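Local coordinates for FOKI restriction endonuclease (Planomicrobium okeanokoites, PDB 2FOK), which cuts double-stranded DNA as a type IIS restriction endonuclease, pairing a DNA-recognition region with a separate, metal-dependent cleavage domain, at residues A[304-307]-A[308-312]; A[154-157]-A[158-161]; A[20-23]-A[24-27]; A[213-216]-A[217-221]; A[106-109]-A[110-113]. All blocks are in the same frame, centred on the assembly; numbering follows the deposited sequence.

How the interactions relate
All five contacts are local ones in the helical, DNA-recognition part of FokI. Along the chain they come in the order 3, 5, 2, 4, 1. Interactions 3 and 5 share the first recognition subdomain and are the only two that touch: their centres lie about 11 Å apart, and L20 and V23 of helix 17-24 pack on F110 and W113 of helix 104-116. Interactions 2 and 4 belong to the second subdomain, with centres about 27 Å apart, and interaction 1 sits in the D3 domain, about 22 Å between centres from interaction 2. The set thus samples three helix-turn-helix-related units; interaction 4 also borders the cleavage domain through W219 and R422.

Interaction 1. Residues A[304-307]-A[308-312]; sequences EYVR and TRRAL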
loop_
_atom_site.group_PDB
_atom_site.type_symbol
_atom_site.label_atom_id
_atom_site.label_comp_id
_atom_site.label_asym_id
_atom_site.label_seq_id
_atom_site.Cartn_x
_atom_site.Cartn_y
_atom_site.Cartn_z
ATOM N N GLU A 304 11.411 11.304 -3.089
ATOM C CA GLU A 304 11.821 12.677 -2.797
ATOM C C GLU A 304 11.261 13.683 -3.800
ATOM O O GLU A 304 10.787 14.755 -3.412
ATOM C CB GLU A 304 13.340 12.821 -2.774
ATOM C CG GLU A 304 13.766 14.182 -2.250
ATOM C CD GLU A 304 15.249 14.429 -2.362
ATOM O OE1 GLU A 304 15.830 14.142 -3.428
ATOM O OE2 GLU A 304 15.836 14.915 -1.378
ATOM N N TYR A 305 11.335 13.340 -5.085
ATOM C CA TYR A 305 10.833 14.206 -6.143
ATOM C C TYR A 305 9.313 14.222 -6.129
ATOM O O TYR A 305 8.691 15.282 -6.211
ATOM C CB TYR A 305 11.326 13.729 -7.515
ATOM C CG TYR A 305 10.606 14.376 -8.689
ATOM C CD1 TYR A 305 9.353 13.925 -9.102
ATOM C CD2 TYR A 305 11.168 15.461 -9.363
ATOM C CE1 TYR A 305 8.673 14.539 -10.152
ATOM C CE2 TYR A 305 10.496 16.083 -10.417
ATOM C CZ TYR A 305 9.249 15.618 -10.803
ATOM O OH TYR A 305 8.575 16.238 -11.834
ATOM N N VAL A 306 8.723 13.036 -6.027
ATOM C CA VAL A 306 7.269 12.889 -6.017
ATOM C C VAL A 306 6.629 13.579 -4.812
ATOM O O VAL A 306 5.606 14.254 -4.947
ATOM C CB VAL A 306 6.870 11.383 -6.062
ATOM C CG1 VAL A 306 5.367 11.226 -6.297
ATOM C CG2 VAL A 306 7.622 10.698 -7.181
ATOM N N ARG A 307 7.228 13.414 -3.637
ATOM C CA ARG A 307 6.706 14.048 -2.427
ATOM C C ARG A 307 6.604 15.570 -2.613
ATOM O O ARG A 307 5.638 16.197 -2.181
ATOM C CB ARG A 307 7.615 13.736 -1.235
ATOM C CG ARG A 307 7.211 12.512 -0.405
ATOM C CD ARG A 307 8.396 12.004 0.420
ATOM N NE ARG A 307 8.128 10.716 1.057
ATOM C CZ ARG A 307 8.852 10.191 2.045
ATOM N NH1 ARG A 307 9.906 10.839 2.525
ATOM N NH2 ARG A 307 8.508 9.017 2.566
ATOM N N THR A 308 7.607 16.164 -3.251
ATOM C CA THR A 308 7.603 17.599 -3.481
ATOM C C THR A 308 6.483 17.992 -4.443
ATOM O O THR A 308 5.709 18.915 -4.170
ATOM C CB THR A 308 8.952 18.072 -4.050
ATOM O OG1 THR A 308 10.015 17.544 -3.249
ATOM C CG2 THR A 308 9.037 19.588 -4.039
ATOM N N ARG A 309 6.399 17.279 -5.561
ATOM C CA ARG A 309 5.376 17.534 -6.573
ATOM C C ARG A 309 3.971 17.530 -5.961
ATOM O O ARG A 309 3.169 18.426 -6.219
ATOM C CB ARG A 309 5.478 16.479 -7.677
ATOM C CG ARG A 309 4.807 16.849 -8.989
ATOM C CD ARG A 309 4.082 15.631 -9.546
ATOM N NE ARG A 309 4.956 14.776 -10.342
ATOM C CZ ARG A 309 5.000 13.444 -10.285
ATOM N NH1 ARG A 309 4.216 12.766 -9.457
ATOM N NH2 ARG A 309 5.836 12.790 -11.080
ATOM N N ARG A 310 3.664 16.517 -5.158
ATOM C CA ARG A 310 2.355 16.460 -4.522
ATOM C C ARG A 310 2.222 17.564 -3.468
ATOM O O ARG A 310 1.137 18.083 -3.254
ATOM C CB ARG A 310 2.129 15.083 -3.900
ATOM C CG ARG A 310 1.753 14.030 -4.939
ATOM C CD ARG A 310 1.922 12.599 -4.425
ATOM N NE ARG A 310 1.692 11.636 -5.496
ATOM C CZ ARG A 310 2.047 10.359 -5.453
ATOM N NH1 ARG A 310 2.655 9.868 -4.387
ATOM N NH2 ARG A 310 1.826 9.575 -6.500
ATOM N N ALA A 311 3.332 17.932 -2.831
ATOM C CA ALA A 311 3.321 18.979 -1.805
ATOM C C ALA A 311 2.976 20.331 -2.414
ATOM O O ALA A 311 2.173 21.091 -1.867
ATOM C CB ALA A 311 4.681 19.056 -1.117
ATOM N N LEU A 312 3.601 20.622 -3.548
ATOM C CA LEU A 312 3.373 21.862 -4.257
ATOM C C LEU A 312 1.968 21.951 -4.864
ATOM O O LEU A 312 1.451 23.047 -5.064
ATOM C CB LEU A 312 4.434 22.024 -5.344
ATOM C CG LEU A 312 5.820 22.279 -4.760
ATOM C CD1 LEU A 312 6.865 22.301 -5.856
ATOM C CD2 LEU A 312 5.780 23.597 -3.989
#
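T308 and E304 meet through a hydroxyl: OG1 of T308 donates to the carbonyl O of E304 at 2.9 Å, nearly along the C=O axis. The T308 chi1 of -49° swings OG1 beside its own backbone N and back over the preceding turn, and the same carbonyl takes only a weak bond from T308 N. The OG1 is also bonded to W293. Straighter backbone bonds follow, R309 N to Y305 O at 3.1 Å and R310 N to V306 O at 3.0 Å. These are the i to i+4 bonds of helix 303-319, in the D3 domain, which belongs to the helix-turn-helix clan. Among the van der Waals contacts of the side chains, CG1 of V306 lies 3.5 Å from CZ of R310, over the centre of one guanidinium face, the two side chains running side by side. The R310 charge is met by D347 and E189. R309 approaches Y305 differently: its NH2 comes to the ring edge, in plane, 3.5 Å from CE1 of Y305, with ring and guanidinium planes 80° apart. Bends at chi2 and chi3 turn the R309 chain back toward the ring, while its NH1 pairs with D347. The phenol OH of Y305 bonds to E339.

Interaction 2. Residues A[154-157]-A[158-161]; sequences EAIS and SYPP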
loop_
_atom_site.group_PDB
_atom_site.type_symbol
_atom_site.label_atom_id
_atom_site.label_comp_id
_atom_site.label_asym_id
_atom_site.label_seq_id
_atom_site.Cartn_x
_atom_site.Cartn_y
_atom_site.Cartn_z
ATOM N N GLU A 154 -9.718 13.638 19.374
ATOM C CA GLU A 154 -9.402 14.910 18.751
ATOM C C GLU A 154 -8.115 14.750 17.967
ATOM O O GLU A 154 -7.960 15.310 16.886
ATOM C CB GLU A 154 -9.225 15.995 19.808
ATOM C CG GLU A 154 -8.396 17.169 19.327
ATOM C CD GLU A 154 -9.240 18.370 18.985
ATOM O OE1 GLU A 154 -10.463 18.330 19.253
ATOM O OE2 GLU A 154 -8.671 19.350 18.450
ATOM N N ALA A 155 -7.184 13.993 18.531
ATOM C CA ALA A 155 -5.907 13.736 17.892
ATOM C C ALA A 155 -6.118 13.021 16.560
ATOM O O ALA A 155 -5.584 13.428 15.531
ATOM C CB ALA A 155 -5.039 12.882 18.809
ATOM N N ILE A 156 -6.914 11.957 16.580
ATOM C CA ILE A 156 -7.176 11.180 15.370
ATOM C C ILE A 156 -7.985 11.928 14.316
ATOM O O ILE A 156 -7.903 11.606 13.131
ATOM C CB ILE A 156 -7.892 9.829 15.697
ATOM C CG1 ILE A 156 -7.395 8.750 14.725
ATOM C CG2 ILE A 156 -9.422 9.997 15.633
ATOM C CD1 ILE A 156 -7.851 7.308 15.046
ATOM N N SER A 157 -8.760 12.924 14.741
ATOM C CA SER A 157 -9.576 13.705 13.808
ATOM C C SER A 157 -8.720 14.647 12.958
ATOM O O SER A 157 -9.162 15.149 11.925
ATOM C CB SER A 157 -10.635 14.495 14.577
ATOM O OG SER A 157 -11.558 13.615 15.215
ATOM N N SER A 158 -7.495 14.890 13.413
ATOM C CA SER A 158 -6.541 15.747 12.707
ATOM C C SER A 158 -5.670 14.868 11.804
ATOM O O SER A 158 -4.723 15.351 11.173
ATOM C CB SER A 158 -5.642 16.453 13.710
ATOM O OG SER A 158 -4.704 15.529 14.253
ATOM N N TYR A 159 -6.000 13.578 11.765
ATOM C CA TYR A 159 -5.287 12.565 10.981
ATOM C C TYR A 159 -6.132 12.228 9.735
ATOM O O TYR A 159 -7.133 11.523 9.826
ATOM C CB TYR A 159 -5.079 11.330 11.875
ATOM C CG TYR A 159 -4.249 10.234 11.249
ATOM C CD1 TYR A 159 -2.976 10.497 10.754
ATOM C CD2 TYR A 159 -4.770 8.951 11.081
ATOM C CE1 TYR A 159 -2.254 9.526 10.102
ATOM C CE2 TYR A 159 -4.047 7.970 10.426
ATOM C CZ TYR A 159 -2.791 8.269 9.937
ATOM O OH TYR A 159 -2.074 7.308 9.263
ATOM N N PRO A 160 -5.725 12.714 8.552
ATOM C CA PRO A 160 -6.488 12.455 7.325
ATOM C C PRO A 160 -6.935 11.020 7.040
ATOM O O PRO A 160 -8.125 10.780 6.845
ATOM C CB PRO A 160 -5.614 13.046 6.210
ATOM C CG PRO A 160 -4.753 14.045 6.890
ATOM C CD PRO A 160 -4.520 13.525 8.290
ATOM N N PRO A 161 -5.998 10.054 6.986
ATOM C CA PRO A 161 -6.399 8.669 6.719
ATOM C C PRO A 161 -7.585 8.167 7.532
ATOM O O PRO A 161 -8.424 7.430 7.011
ATOM C CB PRO A 161 -5.126 7.879 6.988
ATOM C CG PRO A 161 -4.047 8.833 6.571
ATOM C CD PRO A 161 -4.533 10.172 7.098
#
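The carbonyl O of A155 is gripped twice by S158, at 2.6 Å by its OG and at 3.2 Å by its backbone N. The hydroxyl arrives tilted 17° from the carbonyl plane, whereas the N-H comes from well above it. A chi1 of 74° places OG between the backbone N and the carbonyl carbon of S158, the crowded position, which lets hydroxyl and amide reach the same acceptor. One residue on, Y159 N bonds to I156 O at 3.1 Å, again from above the carbonyl plane. Both backbone bonds span three residues, so the chain is wound more tightly here than in an alpha helix. CB of Y159 presses against the same I156 O at 3.1 Å, and the apolar touch between CG1 of I156 and CB of Y159 is looser, at 4.5 Å. With CG anti to the backbone N (chi1 -175°), the Y159 ring is carried away from helix 146-157; its OH bonds to the G9 carbonyl, and CD of P161 sits over one ring face. I156 and Y159 both rest on W233 of helix 222-236. The result is a tight turn that joins helix 146-157 directly to helix 160-169 in the second recognition subdomain, with Y159 at the N-cap of the latter.

Interaction 3. Residues A[20-23]-A[24-27]; sequences LKRV and VQVF
The side chain of Q25 folds back across K21, its amide NE2 lying 3.6 Å from CD of K21 and its CG 3.3 Å from the K21 carbonyl O. A chi1 of -65° sets CG beside the backbone N of Q25, and the extended chain beyond it crosses the lysine at a slant. The polar ends find partners elsewhere: Q25 NE2 bonds to the S139 carbonyl, and K21 NZ pairs with E148 and D143. In the backbone, Q25 N gives a short 2.7 Å bond to K21 O, while V24 N bonds to L20 O at 3.1 Å. From V24 the chain leaves the helix through a type I turn that runs to F27, closed by F27 N to V24 O at 3.0 Å. That turn brings the F27 ring round edge-on, with CE1 of F27 3.1 Å from V23 O in the plane of the ring. Apolar touches are looser, as between CD1 of L20 and CG2 of V24 at 4.4 Å. The whole sits at the end of helix 17-24 in the first recognition subdomain, where V26 packs on helices 32-45 and 87-91, and L20, K21 and V24 lie against Y138 of helix 133-140.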
loop_
_atom_site.group_PDB
_atom_site.type_symbol
_atom_site.label_atom_id
_atom_site.label_comp_id
_atom_site.label_asym_id
_atom_site.label_seq_id
_atom_site.Cartn_x
_atom_site.Cartn_y
_atom_site.Cartn_z
ATOM N N LEU A 20 1.699 3.388 23.540
ATOM C CA LEU A 20 1.790 4.647 22.802
ATOM C C LEU A 20 1.972 5.770 23.823
ATOM O O LEU A 20 2.875 6.598 23.702
ATOM C CB LEU A 20 0.511 4.896 21.992
ATOM C CG LEU A 20 0.241 6.329 21.504
ATOM C CD1 LEU A 20 1.250 6.699 20.437
ATOM C CD2 LEU A 20 -1.169 6.449 20.953
ATOM N N LYS A 21 1.109 5.776 24.836
ATOM C CA LYS A 21 1.144 6.779 25.887
ATOM C C LYS A 21 2.518 6.870 26.541
ATOM O O LYS A 21 3.083 7.957 26.654
ATOM C CB LYS A 21 0.078 6.472 26.945
ATOM C CG LYS A 21 -0.590 7.737 27.522
ATOM C CD LYS A 21 -1.372 7.460 28.811
ATOM C CE LYS A 21 -2.151 8.683 29.258
ATOM N NZ LYS A 21 -3.302 8.315 30.127
ATOM N N ARG A 22 3.049 5.732 26.976
ATOM C CA ARG A 22 4.359 5.681 27.611
ATOM C C ARG A 22 5.391 6.352 26.712
ATOM O O ARG A 22 6.243 7.101 27.181
ATOM C CB ARG A 22 4.767 4.228 27.853
ATOM C CG ARG A 22 4.123 3.557 29.066
ATOM C CD ARG A 22 4.651 2.123 29.243
ATOM N NE ARG A 22 6.101 2.092 29.435
ATOM C CZ ARG A 22 6.691 2.017 30.623
ATOM N NH1 ARG A 22 5.957 1.959 31.726
ATOM N NH2 ARG A 22 8.013 2.047 30.715
ATOM N N VAL A 23 5.318 6.067 25.417
ATOM C CA VAL A 23 6.239 6.652 24.457
ATOM C C VAL A 23 6.135 8.172 24.494
ATOM O O VAL A 23 7.138 8.871 24.374
ATOM C CB VAL A 23 5.943 6.161 23.015
ATOM C CG1 VAL A 23 6.791 6.951 22.004
ATOM C CG2 VAL A 23 6.237 4.650 22.899
ATOM N N VAL A 24 4.913 8.670 24.667
ATOM C CA VAL A 24 4.645 10.100 24.728
ATOM C C VAL A 24 5.083 10.724 26.056
ATOM O O VAL A 24 5.639 11.813 26.089
ATOM C CB VAL A 24 3.135 10.375 24.540
ATOM C CG1 VAL A 24 2.862 11.875 24.574
ATOM C CG2 VAL A 24 2.655 9.766 23.232
ATOM N N GLN A 25 4.817 10.019 27.149
ATOM C CA GLN A 25 5.153 10.481 28.493
ATOM C C GLN A 25 6.647 10.579 28.738
ATOM O O GLN A 25 7.081 10.910 29.842
ATOM C CB GLN A 25 4.533 9.543 29.525
ATOM C CG GLN A 25 3.031 9.575 29.493
ATOM C CD GLN A 25 2.407 8.506 30.349
ATOM O OE1 GLN A 25 2.990 7.447 30.543
ATOM N NE2 GLN A 25 1.212 8.776 30.869
ATOM N N VAL A 26 7.428 10.304 27.705
ATOM C CA VAL A 26 8.882 10.330 27.801
ATOM C C VAL A 26 9.416 11.680 27.327
ATOM O O VAL A 26 10.553 12.054 27.618
ATOM C CB VAL A 26 9.469 9.149 26.971
ATOM C CG1 VAL A 26 10.672 9.586 26.156
ATOM C CG2 VAL A 26 9.816 7.995 27.910
ATOM N N PHE A 27 8.582 12.420 26.605
ATOM C CA PHE A 27 8.979 13.744 26.130
ATOM C C PHE A 27 8.494 14.804 27.128
ATOM O O PHE A 27 8.742 15.994 26.953
ATOM C CB PHE A 27 8.366 14.029 24.756
ATOM C CG PHE A 27 8.798 13.079 23.683
ATOM C CD1 PHE A 27 8.331 11.769 23.669
ATOM C CD2 PHE A 27 9.600 13.515 22.634
ATOM C CE1 PHE A 27 8.639 10.913 22.628
ATOM C CE2 PHE A 27 9.919 12.668 21.585
ATOM C CZ PHE A 27 9.435 11.364 21.579
#

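Interaction 4. Residues A[213-216]-A[217-221]; sequences GEIR and NNWEG
N218 N donates to E214 O at 2.8 Å. A water then bridges two carbonyls, donating at 3.1 Å to I215 O and at 2.5 Å to W219 O. The bonds at G213 O are weak: N217 reaches it with both its backbone N and, at 3.1 Å, its side-chain ND2. A chi1 of -54° keeps the N217 amide beside its own backbone N, close enough to turn back on that carbonyl. Further out, the E214 side chain, bent at chi2, passes N218 at a slant, with OE2 of E214 3.4 Å from CB of N218 and the carboxylate and amide planes 11° apart. W219 closes the packing: CG1 of I215 makes a CH-pi contact over one face of its indole, 3.8 Å from the centroid of the six-membered ring. CG of E214 lies 3.9 Å from CZ3 of W219. Helix 209-218 packs on helix 197-205 here, where I215 meets T203 and L204 and W219 meets L200. R216 and N217 lean on strand 258-267, while W219 makes a cation-pi contact with R422 of the cleavage domain.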
loop_
_atom_site.group_PDB
_atom_site.type_symbol
_atom_site.label_atom_id
_atom_site.label_comp_id
_atom_site.label_asym_id
_atom_site.label_seq_id
_atom_site.Cartn_x
_atom_site.Cartn_y
_atom_site.Cartn_z
ATOM N N GLY A 213 -6.543 -19.298 8.132
ATOM C CA GLY A 213 -6.281 -18.203 9.045
ATOM C C GLY A 213 -5.192 -17.243 8.592
ATOM O O GLY A 213 -5.358 -16.024 8.671
ATOM N N GLU A 214 -4.071 -17.785 8.119
ATOM C CA GLU A 214 -2.948 -16.968 7.663
ATOM C C GLU A 214 -3.320 -16.157 6.431
ATOM O O GLU A 214 -2.837 -15.043 6.253
ATOM C CB GLU A 214 -1.747 -17.860 7.339
ATOM C CG GLU A 214 -0.627 -17.165 6.585
ATOM C CD GLU A 214 0.354 -16.457 7.506
ATOM O OE1 GLU A 214 0.227 -16.595 8.744
ATOM O OE2 GLU A 214 1.256 -15.761 6.995
ATOM N N ILE A 215 -4.173 -16.734 5.582
ATOM C CA ILE A 215 -4.625 -16.079 4.353
ATOM C C ILE A 215 -5.673 -15.016 4.654
ATOM O O ILE A 215 -5.703 -13.960 4.020
ATOM C CB ILE A 215 -5.245 -17.102 3.358
ATOM C CG1 ILE A 215 -4.145 -17.986 2.772
ATOM C CG2 ILE A 215 -6.010 -16.371 2.248
ATOM C CD1 ILE A 215 -4.632 -18.987 1.725
ATOM N N ARG A 216 -6.530 -15.308 5.624
ATOM C CA ARG A 216 -7.596 -14.395 6.013
ATOM C C ARG A 216 -7.108 -13.150 6.742
ATOM O O ARG A 216 -7.811 -12.132 6.775
ATOM C CB ARG A 216 -8.605 -15.125 6.906
ATOM C CG ARG A 216 -9.821 -14.289 7.287
ATOM C CD ARG A 216 -10.949 -15.160 7.806
ATOM N NE ARG A 216 -10.469 -16.142 8.770
ATOM C CZ ARG A 216 -10.711 -17.448 8.709
ATOM N NH1 ARG A 216 -11.436 -17.960 7.721
ATOM N NH2 ARG A 216 -10.225 -18.245 9.645
ATOM N N ASN A 217 -5.911 -13.223 7.316
ATOM C CA ASN A 217 -5.376 -12.109 8.078
ATOM C C ASN A 217 -3.974 -11.607 7.718
ATOM O O ASN A 217 -3.650 -10.464 8.028
ATOM C CB ASN A 217 -5.395 -12.453 9.567
ATOM C CG ASN A 217 -6.769 -12.879 10.056
ATOM O OD1 ASN A 217 -7.729 -12.110 9.986
ATOM N ND2 ASN A 217 -6.870 -14.111 10.552
ATOM N N ASN A 218 -3.140 -12.431 7.084
ATOM C CA ASN A 218 -1.783 -12.001 6.739
ATOM C C ASN A 218 -1.538 -11.793 5.257
ATOM O O ASN A 218 -0.425 -11.457 4.861
ATOM C CB ASN A 218 -0.755 -12.997 7.263
ATOM C CG ASN A 218 -0.079 -12.522 8.529
ATOM O OD1 ASN A 218 0.768 -11.624 8.502
ATOM N ND2 ASN A 218 -0.452 -13.126 9.655
ATOM N N TRP A 219 -2.570 -12.017 4.449
ATOM C CA TRP A 219 -2.505 -11.851 2.994
ATOM C C TRP A 219 -3.055 -10.460 2.780
ATOM O O TRP A 219 -4.272 -10.265 2.813
ATOM C CB TRP A 219 -3.444 -12.839 2.304
ATOM C CG TRP A 219 -2.826 -13.786 1.314
ATOM C CD1 TRP A 219 -3.080 -13.849 -0.034
ATOM C CD2 TRP A 219 -1.973 -14.895 1.607
ATOM N NE1 TRP A 219 -2.447 -14.936 -0.587
ATOM C CE2 TRP A 219 -1.763 -15.595 0.396
ATOM C CE3 TRP A 219 -1.373 -15.370 2.777
ATOM C CZ2 TRP A 219 -0.976 -16.743 0.323
ATOM C CZ3 TRP A 219 -0.593 -16.508 2.707
ATOM C CH2 TRP A 219 -0.400 -17.185 1.485
ATOM N N GLU A 220 -2.188 -9.482 2.564
ATOM C CA GLU A 220 -2.698 -8.134 2.391
ATOM C C GLU A 220 -1.708 -7.192 1.725
ATOM O O GLU A 220 -0.502 -7.425 1.752
ATOM C CB GLU A 220 -3.134 -7.584 3.762
ATOM C CG GLU A 220 -1.986 -7.068 4.602
ATOM C CD GLU A 220 -2.200 -7.228 6.098
ATOM O OE1 GLU A 220 -3.350 -7.146 6.570
ATOM O OE2 GLU A 220 -1.195 -7.433 6.803
ATOM N N GLY A 221 -2.238 -6.137 1.110
ATOM C CA GLY A 221 -1.398 -5.151 0.452
ATOM C C GLY A 221 -1.108 -4.043 1.444
ATOM O O GLY A 221 -1.704 -4.012 2.524
HETATM O O HOH W 1 -5.719 -10.964 4.790
#

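Interaction 5. Residues A[106-109]-A[110-113]; sequences SSDG and FLRW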
loop_
_atom_site.group_PDB
_atom_site.type_symbol
_atom_site.label_atom_id
_atom_site.label_comp_id
_atom_site.label_asym_id
_atom_site.label_seq_id
_atom_site.Cartn_x
_atom_site.Cartn_y
_atom_site.Cartn_z
ATOM N N SER A 106 9.980 -1.966 15.840
ATOM C CA SER A 106 8.761 -1.666 16.586
ATOM C C SER A 106 8.869 -0.281 17.235
ATOM O O SER A 106 7.867 0.401 17.450
ATOM C CB SER A 106 8.528 -2.728 17.662
ATOM O OG SER A 106 9.162 -3.946 17.312
ATOM N N SER A 107 10.092 0.134 17.548
ATOM C CA SER A 107 10.315 1.436 18.158
ATOM C C SER A 107 9.869 2.492 17.148
ATOM O O SER A 107 9.215 3.472 17.493
ATOM C CB SER A 107 11.805 1.627 18.481
ATOM O OG SER A 107 12.220 0.813 19.568
ATOM N N ASP A 108 10.222 2.258 15.889
ATOM C CA ASP A 108 9.883 3.164 14.806
ATOM C C ASP A 108 8.378 3.266 14.565
ATOM O O ASP A 108 7.875 4.336 14.251
ATOM C CB ASP A 108 10.576 2.712 13.526
ATOM C CG ASP A 108 10.737 3.830 12.535
ATOM O OD1 ASP A 108 11.476 4.791 12.840
ATOM O OD2 ASP A 108 10.122 3.750 11.450
ATOM N N GLY A 109 7.653 2.159 14.703
ATOM C CA GLY A 109 6.220 2.221 14.493
ATOM C C GLY A 109 5.611 3.158 15.524
ATOM O O GLY A 109 4.782 4.006 15.200
ATOM N N PHE A 110 6.042 2.994 16.773
ATOM C CA PHE A 110 5.578 3.801 17.894
ATOM C C PHE A 110 5.934 5.274 17.695
ATOM O O PHE A 110 5.172 6.157 18.072
ATOM C CB PHE A 110 6.211 3.293 19.196
ATOM C CG PHE A 110 5.423 2.204 19.874
ATOM C CD1 PHE A 110 4.135 2.446 20.343
ATOM C CD2 PHE A 110 5.966 0.935 20.036
ATOM C CE1 PHE A 110 3.399 1.438 20.966
ATOM C CE2 PHE A 110 5.241 -0.072 20.652
ATOM C CZ PHE A 110 3.951 0.181 21.120
ATOM N N LEU A 111 7.102 5.540 17.123
ATOM C CA LEU A 111 7.511 6.921 16.868
ATOM C C LEU A 111 6.583 7.494 15.790
ATOM O O LEU A 111 6.059 8.608 15.915
ATOM C CB LEU A 111 8.972 6.958 16.389
ATOM C CG LEU A 111 9.597 8.318 16.045
ATOM C CD1 LEU A 111 10.870 8.511 16.830
ATOM C CD2 LEU A 111 9.886 8.400 14.562
ATOM N N ARG A 112 6.380 6.706 14.737
ATOM C CA ARG A 112 5.530 7.080 13.613
ATOM C C ARG A 112 4.094 7.282 14.071
ATOM O O ARG A 112 3.393 8.162 13.571
ATOM C CB ARG A 112 5.605 6.000 12.522
ATOM C CG ARG A 112 6.907 6.048 11.717
ATOM C CD ARG A 112 7.099 4.838 10.806
ATOM N NE ARG A 112 6.238 4.905 9.627
ATOM C CZ ARG A 112 6.589 4.521 8.402
ATOM N NH1 ARG A 112 7.801 4.026 8.162
ATOM N NH2 ARG A 112 5.718 4.635 7.408
ATOM N N TRP A 113 3.670 6.469 15.035
ATOM C CA TRP A 113 2.328 6.546 15.592
ATOM C C TRP A 113 2.140 7.830 16.435
ATOM O O TRP A 113 1.193 8.581 16.231
ATOM C CB TRP A 113 2.085 5.292 16.430
ATOM C CG TRP A 113 0.675 5.041 16.866
ATOM C CD1 TRP A 113 -0.444 5.729 16.496
ATOM C CD2 TRP A 113 0.240 4.025 17.789
ATOM N NE1 TRP A 113 -1.557 5.203 17.136
ATOM C CE2 TRP A 113 -1.160 4.158 17.932
ATOM C CE3 TRP A 113 0.903 3.016 18.511
ATOM C CZ2 TRP A 113 -1.910 3.318 18.766
ATOM C CZ3 TRP A 113 0.156 2.178 19.342
ATOM C CH2 TRP A 113 -1.234 2.336 19.461
#
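F110 bonds through its N to S106 O at 3.2 Å and brings its ring close to the same carbonyl, with CD2 of F110 3.3 Å from S106 O. This is the tightly packed flank: F110 is buried, resting on N19 of helix 17-24, and L111 packs on I88, Y68 and L71. The i to i+4 backbone bonds of helix 104-116 run through both flanks, among them R112 N to D108 O at 2.8 Å and W113 N to G109 O at 2.7 Å. That helix belongs to the first recognition subdomain, of the helix-turn-helix clan, and its W113 stacks on W233 of the second subdomain while meeting F17 edge-to-face. The partly exposed flank, with D108 and R112, is looser. OD2 of D108 touches the aliphatic CD of R112 at 3.3 Å, but stays 4.0 Å from NH1 of R112, beyond a salt bridge; the carboxylate and guanidinium planes stand 85° apart. Here the bend at chi3 (75°) turns the guanidinium so that the carboxylate oxygen lies at its edge, near its plane. The charges probably still attract weakly. D108 OD1 is bonded to the Y68 hydroxyl, and R112 NH2 makes a weak bond to the W10 carbonyl.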